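Local coordinates for protein putative phosphomannomutase (Thermus thermophilus, PDB 1TUO) that probably isomerises phosphorylated sugars as a magnesium-dependent member of the phosphohexose mutase family, at residues Thr31-Ala36 / Ser69-Gly74; Val80-Pro85 / Pro89-Ala94; His218-Asn221 / Lys227-Gly230; Ala275-Arg280 / Leu355-Ala360; Gly418-Tyr423 / Trp427-Ala432. One frame throughout, in Å; residues are numbered along the deposited sequence.

Contact 1: residues Thr31-Ala36 / Ser69-Gly74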
# COMPACT_ATOMS: atom_id res chain seq x y z
N THR A 31 -1.37 19.44 17.97
CA THR A 31 -0.42 19.25 16.88
C THR A 31 -1.12 19.21 15.51
O THR A 31 -0.60 19.64 14.49
CB THR A 31 0.31 17.93 17.11
OG1 THR A 31 1.28 18.11 18.15
CG2 THR A 31 1.02 17.49 15.83
N LEU A 32 -2.33 18.61 15.52
CA LEU A 32 -3.13 18.55 14.30
C LEU A 32 -3.45 19.96 13.77
O LEU A 32 -3.40 20.23 12.59
CB LEU A 32 -4.43 17.80 14.64
CG LEU A 32 -5.31 17.53 13.41
CD1 LEU A 32 -6.19 18.73 13.04
CD2 LEU A 32 -4.51 17.18 12.16
N HIS A 33 -3.82 20.87 14.70
CA HIS A 33 -4.14 22.23 14.29
C HIS A 33 -2.90 23.00 13.81
O HIS A 33 -2.96 23.85 12.93
CB HIS A 33 -4.78 22.96 15.48
CG HIS A 33 -6.26 22.66 15.53
ND1 HIS A 33 -7.12 23.03 14.55
CD2 HIS A 33 -6.97 21.95 16.50
CE1 HIS A 33 -8.32 22.55 14.91
NE2 HIS A 33 -8.26 21.90 16.08
N ARG A 34 -1.73 22.69 14.35
CA ARG A 34 -0.51 23.34 13.89
C ARG A 34 -0.23 22.84 12.47
O ARG A 34 0.16 23.61 11.59
CB ARG A 34 0.66 22.99 14.81
CG ARG A 34 0.57 23.61 16.19
CD ARG A 34 1.66 23.07 17.11
NE ARG A 34 3.01 23.38 16.64
CZ ARG A 34 4.11 22.83 17.13
NH1 ARG A 34 4.03 21.92 18.10
NH2 ARG A 34 5.30 23.17 16.64
N LEU A 35 -0.46 21.55 12.25
CA LEU A 35 -0.23 20.98 10.92
C LEU A 35 -1.24 21.55 9.93
O LEU A 35 -0.89 21.84 8.78
CB LEU A 35 -0.34 19.45 10.96
CG LEU A 35 -0.09 18.72 9.64
CD1 LEU A 35 1.26 19.11 9.06
CD2 LEU A 35 -0.16 17.22 9.87
N ALA A 36 -2.48 21.73 10.37
CA ALA A 36 -3.53 22.27 9.51
C ALA A 36 -3.15 23.67 9.04
O ALA A 36 -3.32 24.00 7.87
CB ALA A 36 -4.86 22.30 10.24
N SER A 69 -10.63 19.44 8.64
CA SER A 69 -11.52 19.97 7.61
C SER A 69 -12.02 21.36 7.99
O SER A 69 -11.98 22.30 7.18
CB SER A 69 -12.71 19.02 7.39
OG SER A 69 -12.26 17.75 6.93
N GLY A 70 -12.48 21.50 9.23
CA GLY A 70 -12.97 22.78 9.69
C GLY A 70 -11.89 23.85 9.66
O GLY A 70 -12.14 24.98 9.24
N HIS A 71 -10.69 23.50 10.12
CA HIS A 71 -9.59 24.45 10.14
C HIS A 71 -9.24 24.95 8.73
O HIS A 71 -9.09 26.16 8.51
CB HIS A 71 -8.36 23.81 10.80
CG HIS A 71 -7.29 24.80 11.16
ND1 HIS A 71 -6.78 24.91 12.44
CD2 HIS A 71 -6.63 25.71 10.42
CE1 HIS A 71 -5.86 25.85 12.47
NE2 HIS A 71 -5.74 26.36 11.25
N LEU A 72 -9.11 24.02 7.79
CA LEU A 72 -8.77 24.40 6.42
C LEU A 72 -9.87 25.27 5.83
O LEU A 72 -9.60 26.26 5.15
CB LEU A 72 -8.54 23.16 5.56
CG LEU A 72 -7.32 22.31 5.95
CD1 LEU A 72 -7.25 21.08 5.05
CD2 LEU A 72 -6.04 23.15 5.82
N ALA A 73 -11.13 24.92 6.10
CA ALA A 73 -12.27 25.68 5.60
C ALA A 73 -12.25 27.10 6.18
O ALA A 73 -12.56 28.07 5.49
CB ALA A 73 -13.57 24.97 5.97
N GLY A 74 -11.87 27.21 7.45
CA GLY A 74 -11.81 28.51 8.10
C GLY A 74 -10.70 29.38 7.53
O GLY A 74 -10.72 30.61 7.69
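Ala-36 and Leu-72 mark the closest pass of two helices, their CA atoms 6.4 Å apart. The segments 31-36 and 69-74 run in roughly the same direction, with axes 9.7 Å apart at closest approach and a signed crossing angle of -34°. Both helices belong to the alpha/beta/alpha domain I, and their residues that meet here are buried.

Two histidines span the gap. ND1 of His-33 and ND1 of His-71 form a hydrogen bond of 2.8 Å, close to straight, each ring offering its edge to the other. The planes are turned 35° apart. The CB of His-71 points toward the first helix; with CG anti to the backbone N (chi1 -166°) the imidazole carries on to His-33 and lays one face on Ala-36, whose CB sits 3.8 Å from the ring centroid in a CH-pi contact. Over the same face as Ala-36 CB, the backbone O of His-33 stands 3.6 Å from CE1 of His-71. Next to this pair, CD2 of Leu-72 reaches the carbonyl O of Ala-36 at 3.5 Å, while Ala-36 also touches Leu-68 of the partner helix.

The far nitrogen of the His-71 ring, NE2, is hydrogen-bonded to OE2 of Glu-37, which follows directly on the first segment. His-71 is therefore gripped at both nitrogens, which fixes the rotation of its ring. The bond between the ND1 atoms needs one of them protonated and the other bare, and the adjoining carboxylate would probably favour a proton on NE2 of His-71.

Contact 2: residues Val80-Pro85 / Pro89-Ala94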
# COMPACT_ATOMS: atom_id res chain seq x y z
N VAL A 80 -13.98 19.22 1.36
CA VAL A 80 -14.90 18.10 1.25
C VAL A 80 -14.35 16.99 2.13
O VAL A 80 -13.22 16.55 1.95
CB VAL A 80 -15.00 17.55 -0.19
CG1 VAL A 80 -15.70 16.19 -0.19
CG2 VAL A 80 -15.77 18.53 -1.07
N LEU A 81 -15.14 16.57 3.12
CA LEU A 81 -14.73 15.49 4.00
C LEU A 81 -15.47 14.26 3.51
O LEU A 81 -16.69 14.30 3.33
CB LEU A 81 -15.14 15.80 5.45
CG LEU A 81 -14.94 14.65 6.45
CD1 LEU A 81 -13.45 14.37 6.63
CD2 LEU A 81 -15.57 15.01 7.80
N LEU A 82 -14.75 13.17 3.29
CA LEU A 82 -15.39 11.96 2.82
C LEU A 82 -16.13 11.30 3.97
O LEU A 82 -15.63 11.21 5.09
CB LEU A 82 -14.37 11.00 2.22
CG LEU A 82 -13.63 11.57 1.01
CD1 LEU A 82 -12.66 10.54 0.46
CD2 LEU A 82 -14.65 11.96 -0.07
N LYS A 83 -17.34 10.83 3.67
CA LYS A 83 -18.21 10.19 4.65
C LYS A 83 -17.75 8.82 5.14
O LYS A 83 -17.55 7.90 4.34
CB LYS A 83 -19.63 10.07 4.08
CG LYS A 83 -20.63 9.45 5.05
CD LYS A 83 -22.00 9.29 4.40
CE LYS A 83 -23.00 8.68 5.37
NZ LYS A 83 -22.56 7.34 5.86
N GLY A 84 -17.62 8.71 6.46
CA GLY A 84 -17.22 7.46 7.07
C GLY A 84 -15.78 7.06 6.81
O GLY A 84 -15.06 7.76 6.10
N PRO A 85 -15.33 5.94 7.39
CA PRO A 85 -13.94 5.53 7.15
C PRO A 85 -13.78 5.16 5.68
O PRO A 85 -14.67 4.54 5.09
CB PRO A 85 -13.77 4.33 8.07
CG PRO A 85 -15.15 3.72 8.09
CD PRO A 85 -16.05 4.95 8.21
N PRO A 89 -6.80 4.74 -1.10
CA PRO A 89 -7.03 4.93 -2.53
C PRO A 89 -8.32 5.68 -2.89
O PRO A 89 -8.36 6.36 -3.91
CB PRO A 89 -6.98 3.51 -3.10
CG PRO A 89 -7.29 2.63 -1.90
CD PRO A 89 -6.54 3.32 -0.80
N LEU A 90 -9.36 5.55 -2.07
CA LEU A 90 -10.60 6.27 -2.35
C LEU A 90 -10.35 7.77 -2.14
O LEU A 90 -10.82 8.62 -2.91
CB LEU A 90 -11.74 5.81 -1.43
CG LEU A 90 -13.03 6.65 -1.48
CD1 LEU A 90 -13.53 6.74 -2.91
CD2 LEU A 90 -14.10 6.03 -0.57
N LEU A 91 -9.60 8.12 -1.10
CA LEU A 91 -9.30 9.52 -0.85
C LEU A 91 -8.46 10.06 -2.01
O LEU A 91 -8.73 11.15 -2.53
CB LEU A 91 -8.57 9.68 0.49
CG LEU A 91 -8.14 11.07 0.98
CD1 LEU A 91 -6.84 11.48 0.31
CD2 LEU A 91 -9.25 12.09 0.73
N SER A 92 -7.45 9.31 -2.43
CA SER A 92 -6.60 9.76 -3.53
C SER A 92 -7.42 9.89 -4.81
O SER A 92 -7.24 10.82 -5.59
CB SER A 92 -5.43 8.79 -3.73
OG SER A 92 -4.55 8.83 -2.62
N PHE A 93 -8.34 8.96 -5.02
CA PHE A 93 -9.20 9.02 -6.19
C PHE A 93 -10.07 10.27 -6.13
O PHE A 93 -10.23 10.98 -7.13
CB PHE A 93 -10.11 7.79 -6.25
CG PHE A 93 -11.34 8.00 -7.10
CD1 PHE A 93 -11.25 8.00 -8.49
CD2 PHE A 93 -12.56 8.26 -6.51
CE1 PHE A 93 -12.38 8.25 -9.28
CE2 PHE A 93 -13.70 8.51 -7.28
CZ PHE A 93 -13.60 8.51 -8.67
N ALA A 94 -10.63 10.54 -4.96
CA ALA A 94 -11.51 11.69 -4.77
C ALA A 94 -10.79 12.99 -5.11
O ALA A 94 -11.36 13.90 -5.71
CB ALA A 94 -12.02 11.73 -3.34
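Leu-82 is the single bump that segment 80-85 pushes into helix 89-94, and its CD1 methyl does all the touching. It enters a shallow hollow walled by Leu-90, Leu-91 and Ala-94, residues at i, i+1 and i+4 that line one side of the methyl. The floor is backbone: CD1 of Leu-82 rests 3.7 Å from CA of Leu-91. On one flank CD2 of Leu-91 stands 3.8 Å from Leu-82 CD1, and the two leucine side chains cross at about a right angle. Ala-94, one turn on from Leu-90, supplies its CB, 4.0 Å from Leu-82 CD1, a small side chain that lets the methyl settle close to the helix. Leu-90 lies more distantly, with its CG 4.4 Å from the same CD1.

This is the first step of a beta-alpha-beta crossover. Strand 78-82 leads into helix 88-97, which in turn leads to strand 102-106; the two strands lie on either side of strand 50-55, to which each is paired in parallel, so the connection passes over that strand. Strand 80-82 and the helix segment accordingly run nearly antiparallel, at 153°, with axes 10.3 Å apart at closest approach.

The reach of the leucine comes from its extended end: CG stands anti to the carbonyl carbon (chi1 -61°), and CD1 then continues anti to CA (chi2 -179°). Val-52 of the middle strand touches both Leu-82 and Leu-91, filling in beside the bump. Leu-81, one residue earlier, turns the other way and packs on Ala-65, Arg-66 and Ser-69 of helix 61-75, across the sheet.

Contact 3: residues His218-Asn221 / Lys227-Gly230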
# COMPACT_ATOMS: atom_id res chain seq x y z
N HIS A 218 -9.28 -5.75 16.00
CA HIS A 218 -9.55 -7.11 16.48
C HIS A 218 -8.34 -7.80 17.13
O HIS A 218 -8.21 -9.03 17.11
CB HIS A 218 -10.06 -7.96 15.31
CG HIS A 218 -11.34 -7.38 14.76
ND1 HIS A 218 -12.55 -7.54 15.34
CD2 HIS A 218 -11.50 -6.61 13.60
CE1 HIS A 218 -13.42 -6.87 14.55
NE2 HIS A 218 -12.82 -6.30 13.50
N GLY A 219 -7.41 -7.00 17.70
CA GLY A 219 -6.36 -7.59 18.54
C GLY A 219 -5.05 -7.84 17.77
O GLY A 219 -4.08 -8.39 18.28
N VAL A 220 -4.94 -7.44 16.51
CA VAL A 220 -3.69 -7.62 15.78
C VAL A 220 -3.30 -6.29 15.16
O VAL A 220 -4.04 -5.31 15.27
CB VAL A 220 -3.83 -8.65 14.63
CG1 VAL A 220 -4.23 -10.00 15.18
CG2 VAL A 220 -4.88 -8.17 13.62
N ASN A 221 -2.13 -6.24 14.53
CA ASN A 221 -1.71 -5.02 13.85
C ASN A 221 -2.32 -5.19 12.46
O ASN A 221 -2.30 -6.29 11.91
CB ASN A 221 -0.19 -4.93 13.72
CG ASN A 221 0.49 -4.59 15.04
OD1 ASN A 221 1.67 -4.89 15.23
ND2 ASN A 221 -0.25 -3.97 15.95
N LYS A 227 1.86 -13.24 11.06
CA LYS A 227 1.63 -13.02 12.49
C LYS A 227 0.30 -12.35 12.83
O LYS A 227 -0.20 -12.49 13.95
CB LYS A 227 2.78 -12.23 13.13
CG LYS A 227 2.97 -10.82 12.61
CD LYS A 227 3.85 -10.00 13.56
CE LYS A 227 3.15 -9.78 14.90
NZ LYS A 227 3.97 -9.01 15.88
N ASN A 228 -0.28 -11.64 11.87
CA ASN A 228 -1.55 -10.96 12.11
C ASN A 228 -2.71 -11.62 11.37
O ASN A 228 -3.84 -11.15 11.44
CB ASN A 228 -1.44 -9.49 11.69
CG ASN A 228 -0.33 -8.76 12.41
OD1 ASN A 228 -0.33 -8.69 13.65
ND2 ASN A 228 0.62 -8.22 11.66
N LEU A 229 -2.42 -12.72 10.68
CA LEU A 229 -3.43 -13.41 9.89
C LEU A 229 -3.85 -14.80 10.39
O LEU A 229 -4.43 -15.58 9.64
CB LEU A 229 -2.94 -13.53 8.45
CG LEU A 229 -2.77 -12.21 7.70
CD1 LEU A 229 -2.11 -12.45 6.36
CD2 LEU A 229 -4.13 -11.55 7.52
N GLY A 230 -3.58 -15.09 11.66
CA GLY A 230 -3.95 -16.39 12.21
C GLY A 230 -5.36 -16.85 11.89
O GLY A 230 -5.56 -17.97 11.40
O HOH W 1 2.79 -6.42 12.54
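Val-220, after the turn through His-218 and Gly-219, is the first residue of its segment to meet Asn-228. Gly-219 has a positive phi that suits glycine. The valine lies alongside Asn-228, the two side chains running in opposite directions: its CB is 3.6 Å from OD1 of Asn-228, and its CG2 is 3.8 Å from the backbone O of Asn-228.

Asn-221 comes next and gives the polar link. Its backbone N donates to OD1 of Asn-228 at 3.2 Å, fairly straight, but the donor stands above the amide plane, 71° out of it. CB of Asn-228 also comes within 3.3 Å of the Asn-221 carbonyl O. A water accepts from ND2 of Asn-228 at 3.0 Å and lies 3.3 Å from OD1 of Asn-221, possibly bridging the two amides. ND2 is held as well by the backbone O of Glu-223, so both ends of the Asn-228 amide are engaged within this loop. An alanine here would lack the amide, and the Asn-221 N-H and the Glu-223 carbonyl would probably be left without their mates.

The whole loop connects strand 206-209 to helix 230-236 in domain II. Leu-229 holds the N-cap position of that helix, and Arg-210, just past the strand, bonds to the carbonyl of Asn-228.

Contact 4: residues Ala275-Arg280 / Leu355-Ala360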
# COMPACT_ATOMS: atom_id res chain seq x y z
N ALA A 275 2.44 -8.74 -12.52
CA ALA A 275 3.25 -8.15 -13.58
C ALA A 275 3.15 -9.06 -14.81
O ALA A 275 2.99 -8.59 -15.93
CB ALA A 275 4.71 -8.02 -13.15
N LEU A 276 3.23 -10.36 -14.58
CA LEU A 276 3.15 -11.33 -15.67
C LEU A 276 1.79 -11.27 -16.35
O LEU A 276 1.70 -11.23 -17.57
CB LEU A 276 3.39 -12.75 -15.15
CG LEU A 276 3.28 -13.87 -16.19
CD1 LEU A 276 4.32 -13.67 -17.28
CD2 LEU A 276 3.50 -15.21 -15.51
N TYR A 277 0.74 -11.28 -15.54
CA TYR A 277 -0.62 -11.23 -16.06
C TYR A 277 -0.87 -9.98 -16.90
O TYR A 277 -1.38 -10.07 -18.01
CB TYR A 277 -1.62 -11.28 -14.90
CG TYR A 277 -3.06 -11.17 -15.35
CD1 TYR A 277 -3.84 -10.06 -15.00
CD2 TYR A 277 -3.64 -12.15 -16.15
CE1 TYR A 277 -5.16 -9.94 -15.44
CE2 TYR A 277 -4.95 -12.04 -16.60
CZ TYR A 277 -5.70 -10.93 -16.25
OH TYR A 277 -7.00 -10.81 -16.71
N ARG A 278 -0.49 -8.82 -16.37
CA ARG A 278 -0.70 -7.57 -17.10
C ARG A 278 0.14 -7.52 -18.37
O ARG A 278 -0.32 -7.03 -19.40
CB ARG A 278 -0.39 -6.37 -16.20
CG ARG A 278 -1.47 -6.11 -15.15
CD ARG A 278 -1.00 -5.16 -14.04
NE ARG A 278 -0.84 -3.77 -14.47
CZ ARG A 278 -1.85 -2.93 -14.74
NH1 ARG A 278 -3.11 -3.33 -14.65
NH2 ARG A 278 -1.59 -1.67 -15.08
N PHE A 279 1.36 -8.03 -18.31
CA PHE A 279 2.22 -8.04 -19.48
C PHE A 279 1.59 -8.91 -20.57
O PHE A 279 1.57 -8.53 -21.74
CB PHE A 279 3.60 -8.61 -19.15
CG PHE A 279 4.46 -8.80 -20.36
CD1 PHE A 279 5.17 -7.75 -20.90
CD2 PHE A 279 4.53 -10.05 -20.98
CE1 PHE A 279 5.94 -7.92 -22.05
CE2 PHE A 279 5.29 -10.23 -22.13
CZ PHE A 279 6.00 -9.16 -22.66
N ARG A 280 1.08 -10.07 -20.18
CA ARG A 280 0.48 -10.98 -21.14
C ARG A 280 -0.83 -10.42 -21.72
O ARG A 280 -1.24 -10.82 -22.80
CB ARG A 280 0.26 -12.37 -20.52
CG ARG A 280 1.57 -13.09 -20.21
CD ARG A 280 1.39 -14.42 -19.47
NE ARG A 280 0.90 -15.50 -20.32
CZ ARG A 280 0.85 -16.77 -19.93
NH1 ARG A 280 1.26 -17.12 -18.72
NH2 ARG A 280 0.38 -17.71 -20.76
N LEU A 355 -6.16 -9.53 -8.81
CA LEU A 355 -5.76 -10.90 -8.47
C LEU A 355 -6.93 -11.81 -8.83
O LEU A 355 -6.75 -12.86 -9.44
CB LEU A 355 -5.45 -11.02 -6.97
CG LEU A 355 -4.11 -10.40 -6.58
CD1 LEU A 355 -3.99 -10.28 -5.07
CD2 LEU A 355 -2.99 -11.27 -7.15
N LEU A 356 -8.13 -11.38 -8.46
CA LEU A 356 -9.35 -12.12 -8.76
C LEU A 356 -9.49 -12.29 -10.28
O LEU A 356 -9.82 -13.37 -10.77
CB LEU A 356 -10.55 -11.39 -8.17
CG LEU A 356 -11.93 -12.06 -8.26
CD1 LEU A 356 -11.91 -13.38 -7.51
CD2 LEU A 356 -12.97 -11.12 -7.66
N GLU A 357 -9.24 -11.21 -11.02
CA GLU A 357 -9.34 -11.26 -12.48
C GLU A 357 -8.34 -12.27 -13.05
O GLU A 357 -8.70 -13.10 -13.89
CB GLU A 357 -9.07 -9.89 -13.10
CG GLU A 357 -9.31 -9.84 -14.61
CD GLU A 357 -8.91 -8.53 -15.25
OE1 GLU A 357 -9.44 -7.47 -14.84
OE2 GLU A 357 -8.05 -8.54 -16.16
N SER A 358 -7.09 -12.20 -12.60
CA SER A 358 -6.04 -13.09 -13.10
C SER A 358 -6.41 -14.57 -12.94
O SER A 358 -6.19 -15.37 -13.85
CB SER A 358 -4.71 -12.84 -12.37
OG SER A 358 -4.74 -13.32 -11.03
N VAL A 359 -6.96 -14.92 -11.79
CA VAL A 359 -7.33 -16.31 -11.54
C VAL A 359 -8.44 -16.75 -12.50
O VAL A 359 -8.38 -17.83 -13.08
CB VAL A 359 -7.79 -16.51 -10.09
CG1 VAL A 359 -8.31 -17.93 -9.89
CG2 VAL A 359 -6.60 -16.25 -9.15
N ALA A 360 -9.44 -15.89 -12.68
CA ALA A 360 -10.55 -16.21 -13.57
C ALA A 360 -10.12 -16.29 -15.04
O ALA A 360 -10.46 -17.25 -15.74
CB ALA A 360 -11.66 -15.18 -13.41
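Tyr-277 and Glu-357 link two helices of the third alpha/beta/alpha domain, 267-280 and 348-362, whose segments come nearest at Tyr-277 and Ser-358. The tyrosine bridges the space: with CG anti to the backbone N (chi1 177°), its ring reaches across to the second helix, over Ser-358, and its hydroxyl meets the acid.

OH of Tyr-277 donates over 2.6 Å to the anti lone pair of OE2 of Glu-357, on the side away from the other carboxylate oxygen. OE2 lies at the edge of the ring, in its plane, whereas the carboxylate plane is turned 74° from it. One face of the ring rests on Ser-358, whose CA sits 3.8 Å from the centroid, over the centre, as a CH-pi contact. The serine hydroxyl is turned back into its own helix, OG donating to O of Leu-355 at 2.6 Å, and is also bonded to Gln-369.

The buried carboxylate has further partners: OE2 forms a salt bridge with Lys-281, and OE1 accepts from the backbone N of Asp-169. Those bonds probably favour an ionised glutamate.

Tyr-277 continues onto Ala-361 and Thr-362 of helix 348-362. Its neighbour Leu-276 packs against helices 296-304 and 366-377.

Contact 5: residues Gly418-Tyr423 / Trp427-Ala432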
# COMPACT_ATOMS: atom_id res chain seq x y z
N GLY A 418 20.75 1.64 1.56
CA GLY A 418 21.12 0.69 2.60
C GLY A 418 22.33 -0.03 2.05
O GLY A 418 23.12 0.57 1.31
N VAL A 419 22.50 -1.31 2.39
CA VAL A 419 23.63 -2.07 1.88
C VAL A 419 23.16 -3.46 1.48
O VAL A 419 22.66 -4.22 2.30
CB VAL A 419 24.74 -2.23 2.94
CG1 VAL A 419 25.95 -2.91 2.33
CG2 VAL A 419 25.12 -0.86 3.51
N LYS A 420 23.31 -3.80 0.20
CA LYS A 420 22.88 -5.10 -0.29
C LYS A 420 24.04 -5.95 -0.77
O LYS A 420 24.77 -5.58 -1.69
CB LYS A 420 21.88 -4.94 -1.45
CG LYS A 420 21.35 -6.26 -2.00
CD LYS A 420 20.40 -6.08 -3.19
CE LYS A 420 19.12 -5.37 -2.80
NZ LYS A 420 18.16 -5.26 -3.95
N TRP A 421 24.23 -7.10 -0.12
CA TRP A 421 25.29 -8.02 -0.51
C TRP A 421 24.69 -8.96 -1.55
O TRP A 421 23.67 -9.61 -1.31
CB TRP A 421 25.81 -8.82 0.69
CG TRP A 421 26.68 -8.01 1.61
CD1 TRP A 421 27.35 -6.87 1.30
CD2 TRP A 421 27.01 -8.31 2.97
NE1 TRP A 421 28.08 -6.44 2.38
CE2 TRP A 421 27.89 -7.31 3.42
CE3 TRP A 421 26.64 -9.34 3.85
CZ2 TRP A 421 28.41 -7.29 4.72
CZ3 TRP A 421 27.16 -9.32 5.15
CH2 TRP A 421 28.03 -8.30 5.57
N LEU A 422 25.34 -9.02 -2.71
CA LEU A 422 24.85 -9.86 -3.79
C LEU A 422 25.54 -11.21 -3.82
O LEU A 422 26.74 -11.31 -3.60
CB LEU A 422 25.08 -9.15 -5.13
CG LEU A 422 24.60 -7.69 -5.22
CD1 LEU A 422 24.94 -7.14 -6.59
CD2 LEU A 422 23.10 -7.61 -4.95
N TYR A 423 24.75 -12.25 -4.08
CA TYR A 423 25.26 -13.61 -4.16
C TYR A 423 24.63 -14.25 -5.37
O TYR A 423 23.71 -13.70 -5.98
CB TYR A 423 24.86 -14.42 -2.92
CG TYR A 423 25.39 -13.87 -1.62
CD1 TYR A 423 26.69 -14.14 -1.21
CD2 TYR A 423 24.59 -13.08 -0.80
CE1 TYR A 423 27.18 -13.63 -0.01
CE2 TYR A 423 25.07 -12.58 0.40
CZ TYR A 423 26.37 -12.86 0.78
OH TYR A 423 26.83 -12.37 1.98
N TRP A 427 20.36 -12.83 -2.05
CA TRP A 427 20.63 -11.43 -1.76
C TRP A 427 20.30 -11.12 -0.30
O TRP A 427 19.30 -11.60 0.24
CB TRP A 427 19.83 -10.52 -2.71
CG TRP A 427 18.93 -9.49 -2.04
CD1 TRP A 427 19.27 -8.62 -1.04
CD2 TRP A 427 17.54 -9.24 -2.32
NE1 TRP A 427 18.19 -7.86 -0.67
CE2 TRP A 427 17.12 -8.21 -1.45
CE3 TRP A 427 16.62 -9.78 -3.23
CZ2 TRP A 427 15.81 -7.72 -1.45
CZ3 TRP A 427 15.32 -9.29 -3.23
CH2 TRP A 427 14.93 -8.27 -2.35
N VAL A 428 21.15 -10.32 0.32
CA VAL A 428 20.96 -9.92 1.71
C VAL A 428 21.07 -8.40 1.79
O VAL A 428 22.11 -7.83 1.45
CB VAL A 428 22.02 -10.54 2.63
CG1 VAL A 428 21.77 -10.12 4.06
CG2 VAL A 428 21.99 -12.06 2.50
N LEU A 429 20.00 -7.76 2.25
CA LEU A 429 19.96 -6.31 2.36
C LEU A 429 19.87 -5.81 3.80
O LEU A 429 19.00 -6.24 4.55
CB LEU A 429 18.76 -5.77 1.57
CG LEU A 429 18.43 -4.28 1.70
CD1 LEU A 429 19.53 -3.44 1.06
CD2 LEU A 429 17.09 -4.00 1.03
N PHE A 430 20.78 -4.91 4.16
CA PHE A 430 20.78 -4.32 5.49
C PHE A 430 20.31 -2.87 5.33
O PHE A 430 20.86 -2.12 4.53
CB PHE A 430 22.19 -4.30 6.10
CG PHE A 430 22.86 -5.64 6.16
CD1 PHE A 430 23.50 -6.16 5.03
CD2 PHE A 430 22.88 -6.38 7.34
CE1 PHE A 430 24.15 -7.39 5.09
CE2 PHE A 430 23.52 -7.61 7.40
CZ PHE A 430 24.16 -8.12 6.28
N ARG A 431 19.28 -2.50 6.09
CA ARG A 431 18.75 -1.14 6.05
C ARG A 431 18.55 -0.59 7.45
O ARG A 431 17.76 -1.12 8.23
CB ARG A 431 17.41 -1.10 5.30
CG ARG A 431 17.55 -1.06 3.79
CD ARG A 431 16.19 -1.08 3.10
NE ARG A 431 15.29 -0.04 3.59
CZ ARG A 431 15.53 1.26 3.50
NH1 ARG A 431 16.65 1.69 2.94
NH2 ARG A 431 14.65 2.13 3.97
N ALA A 432 19.27 0.48 7.77
CA ALA A 432 19.18 1.10 9.08
C ALA A 432 18.09 2.18 9.10
O ALA A 432 18.39 3.37 9.01
CB ALA A 432 20.52 1.71 9.47
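Lys-420 and Trp-427 meet on one face of an antiparallel hairpin, and the lysine can be followed along the indole. Its CB lies 3.8 Å from CD1 of Leu-429, its partner in a non-hydrogen-bonded pair. CG passes 3.3 Å from CD1 of Trp-427, and CD stays 3.5 Å from that same CD1. A bend at chi3 (-65°) keeps the chain over the ring, bringing CE to 3.4 Å from NE1 of Trp-427. NZ ends above the five-membered ring, 4.2 Å from its centroid and 18° off the normal, a cation-pi contact. The ammonium also bonds to the carbonyl O of Phe-291 and makes a second cation-pi contact with that ring. A methionine in its place would have no charge, so Phe-291 O would probably lose its donor and the indole its cation.

The other face carries Trp-421 and Phe-430, a T-shaped pair: the edge of the phenylalanine points at the six-membered ring of the indole, centroids 4.7 Å apart, planes at 71°. Nearby, Tyr-423 touches Val-428.

Between the faces, Val-419 pairs with Phe-430 and Trp-421 with Val-428, each through two backbone bonds. Strands 419-423 and 426-431 thus form a beta hairpin flanked by 440-445 and 410-414, with 426-431 the middle strand of the five-stranded antiparallel sheet of the C-terminal domain, consistent with a TBP-like fold.

The five contacts sample all four domains of this phosphohexose mutase. Contacts 1 and 2 share domain I: their centres are 17 Å apart, and they touch where OG of Ser-69 packs on CD1 of Leu-81 at 3.6 Å, where helix 61-75 packs on strand 78-82, the next element of the chain. Contact 3, in domain II, forms a nearly even triangle with contact 2 and with contact 4, in domain III (centres 26 to 28 Å apart), its nearest atoms about 12 Å from each. Contact 5, in the C-terminal domain, is about 15 Å from contact 4 by nearest atoms. In this family the active site lies in the cleft where the four domains meet; these contacts lie within the individual domains.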